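PDB 6SMO: Ketoacyl_synth_N domain-containing protein from Photorhabdus luminescens subsp. laumondii, which probably acts as a beta-ketoacyl synthase-like subunit in polyketide assembly, lining part of a pocket that holds a polyketide chain. Local coordinates for residues His109-Val114 with Leu189-Val194. Numbering follows the deposited sequence.
Sequences HIEDEV and LSSPLV
The carboxylate of E111 reaches across from the start of helix 111-116 to the first turn of helix 192-204, where its OE1 accepts a hydrogen bond of 2.7 Å from L193 N. The bond is fairly straight, 162° at the hydrogen, yet the amide meets OE1 from above the carboxylate plane, 37° out of it. Extension of the E111 chain beyond CG (chi2 -160°) lets its end span a gap of 7.7 Å between E111 CA and L193 CA. Both carboxylate oxygens lie over one face of the P192 ring, OE2 3.5 Å from P192 CB. OE1 also touches L193 CB at 3.3 Å. S191, the N-cap residue, makes no capping bond with its own side chain; near this helix start the dipole would probably favour the negative charge of E111. I152 of the neighbouring PKS_KS chain packs on both E111 and P192, and F165 of that chain on L193, placing the contact at an interface with that chain. Within the thiolase-clan ketoacyl synthase N-terminal domain, I110, just before helix 111-116, and E113 within it pack on V129 of helix 129-132, which lines the pentakis(oxidanylidene)dodecanal pocket. The L193 side chain lies about 11 Å from that ligand, and helix 192-204 follows strand 180-187 of the central sheet.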
loop_
_atom_site.group_PDB
_atom_site.type_symbol
_atom_site.label_atom_id
_atom_site.label_comp_id
_atom_site.label_asym_id
_atom_site.label_seq_id
_atom_site.Cartn_x
_atom_site.Cartn_y
_atom_site.Cartn_z
ATOM N N HIS C 109 4.130 2.665 -17.370
ATOM C CA HIS C 109 3.948 1.256 -17.814
ATOM C C HIS C 109 2.520 1.008 -18.322
ATOM O O HIS C 109 2.348 0.042 -19.092
ATOM C CB HIS C 109 4.308 0.281 -16.681
ATOM C CG HIS C 109 4.713 -1.073 -17.157
ATOM N ND1 HIS C 109 3.805 -2.099 -17.337
ATOM C CD2 HIS C 109 5.923 -1.575 -17.490
ATOM C CE1 HIS C 109 4.439 -3.174 -17.762
ATOM N NE2 HIS C 109 5.739 -2.877 -17.863
ATOM N N ILE C 110 1.539 1.825 -17.913
ATOM C CA ILE C 110 0.084 1.532 -18.113
ATOM C C ILE C 110 -0.621 2.628 -18.930
ATOM O O ILE C 110 -1.748 2.355 -19.381
ATOM C CB ILE C 110 -0.615 1.302 -16.755
ATOM C CG1 ILE C 110 -0.814 2.601 -15.969
ATOM C CG2 ILE C 110 0.132 0.257 -15.939
ATOM C CD1 ILE C 110 -1.868 2.507 -14.889
ATOM N N GLU C 111 -0.014 3.808 -19.112
ATOM C CA GLU C 111 -0.670 4.992 -19.740
ATOM C C GLU C 111 -1.351 4.593 -21.055
ATOM O O GLU C 111 -2.577 4.796 -21.163
ATOM C CB GLU C 111 0.331 6.123 -19.997
ATOM C CG GLU C 111 0.205 7.277 -19.019
ATOM C CD GLU C 111 0.816 8.581 -19.506
ATOM O OE1 GLU C 111 1.620 9.170 -18.756
ATOM O OE2 GLU C 111 0.478 9.007 -20.628
ATOM N N ASP C 112 -0.581 4.052 -22.006
ATOM C CA ASP C 112 -1.050 3.680 -23.371
ATOM C C ASP C 112 -2.170 2.637 -23.265
ATOM O O ASP C 112 -3.091 2.673 -24.106
ATOM C CB ASP C 112 0.106 3.167 -24.235
ATOM C CG ASP C 112 1.154 4.218 -24.563
ATOM O OD1 ASP C 112 0.995 5.372 -24.114
ATOM O OD2 ASP C 112 2.126 3.873 -25.266
ATOM N N GLU C 113 -2.094 1.754 -22.265
ATOM C CA GLU C 113 -3.063 0.647 -22.039
ATOM C C GLU C 113 -4.394 1.208 -21.513
ATOM O O GLU C 113 -5.444 0.656 -21.897
ATOM C CB GLU C 113 -2.457 -0.397 -21.098
ATOM C CG GLU C 113 -1.388 -1.250 -21.761
ATOM C CD GLU C 113 -0.779 -2.317 -20.869
ATOM O OE1 GLU C 113 -0.930 -3.513 -21.193
ATOM O OE2 GLU C 113 -0.149 -1.952 -19.856
ATOM N N VAL C 114 -4.361 2.260 -20.686
ATOM C CA VAL C 114 -5.583 2.913 -20.122
ATOM C C VAL C 114 -6.318 3.646 -21.253
ATOM O O VAL C 114 -7.561 3.616 -21.253
ATOM C CB VAL C 114 -5.259 3.862 -18.950
ATOM C CG1 VAL C 114 -6.507 4.550 -18.412
ATOM C CG2 VAL C 114 -4.534 3.141 -17.823
ATOM N N LEU C 189 8.445 10.497 -12.605
ATOM C CA LEU C 189 7.582 11.669 -12.922
ATOM C C LEU C 189 7.661 12.015 -14.417
ATOM O O LEU C 189 7.082 13.051 -14.801
ATOM C CB LEU C 189 8.038 12.861 -12.072
ATOM C CG LEU C 189 8.169 12.608 -10.570
ATOM C CD1 LEU C 189 8.772 13.816 -9.872
ATOM C CD2 LEU C 189 6.825 12.254 -9.950
ATOM N N SER C 190 8.332 11.187 -15.228
ATOM C CA SER C 190 8.651 11.476 -16.653
ATOM C C SER C 190 7.535 10.987 -17.588
ATOM O O SER C 190 7.625 11.282 -18.797
ATOM C CB SER C 190 9.982 10.884 -17.040
ATOM O OG SER C 190 11.040 11.533 -16.352
ATOM N N SER C 191 6.528 10.275 -17.065
ATOM C CA SER C 191 5.371 9.758 -17.847
ATOM C C SER C 191 4.460 10.920 -18.238
ATOM O O SER C 191 4.142 11.762 -17.400
ATOM C CB SER C 191 4.623 8.686 -17.094
ATOM O OG SER C 191 4.015 9.205 -15.923
ATOM N N PRO C 192 4.019 11.002 -19.516
ATOM C CA PRO C 192 3.278 12.161 -20.026
ATOM C C PRO C 192 2.161 12.732 -19.134
ATOM O O PRO C 192 2.010 13.942 -19.122
ATOM C CB PRO C 192 2.657 11.615 -21.321
ATOM C CG PRO C 192 3.669 10.609 -21.817
ATOM C CD PRO C 192 4.239 9.985 -20.560
ATOM N N LEU C 193 1.410 11.878 -18.428
ATOM C CA LEU C 193 0.233 12.290 -17.613
ATOM C C LEU C 193 0.699 13.144 -16.428
ATOM O O LEU C 193 0.190 14.274 -16.286
ATOM C CB LEU C 193 -0.536 11.052 -17.135
ATOM C CG LEU C 193 -1.715 11.325 -16.196
ATOM C CD1 LEU C 193 -2.687 12.332 -16.798
ATOM C CD2 LEU C 193 -2.440 10.035 -15.845
ATOM N N VAL C 194 1.621 12.622 -15.613
ATOM C CA VAL C 194 2.135 13.303 -14.385
ATOM C C VAL C 194 3.132 14.400 -14.785
ATOM O O VAL C 194 3.264 15.369 -14.015
ATOM C CB VAL C 194 2.755 12.313 -13.376
ATOM C CG1 VAL C 194 1.756 11.253 -12.940
ATOM C CG2 VAL C 194 4.029 11.665 -13.898
#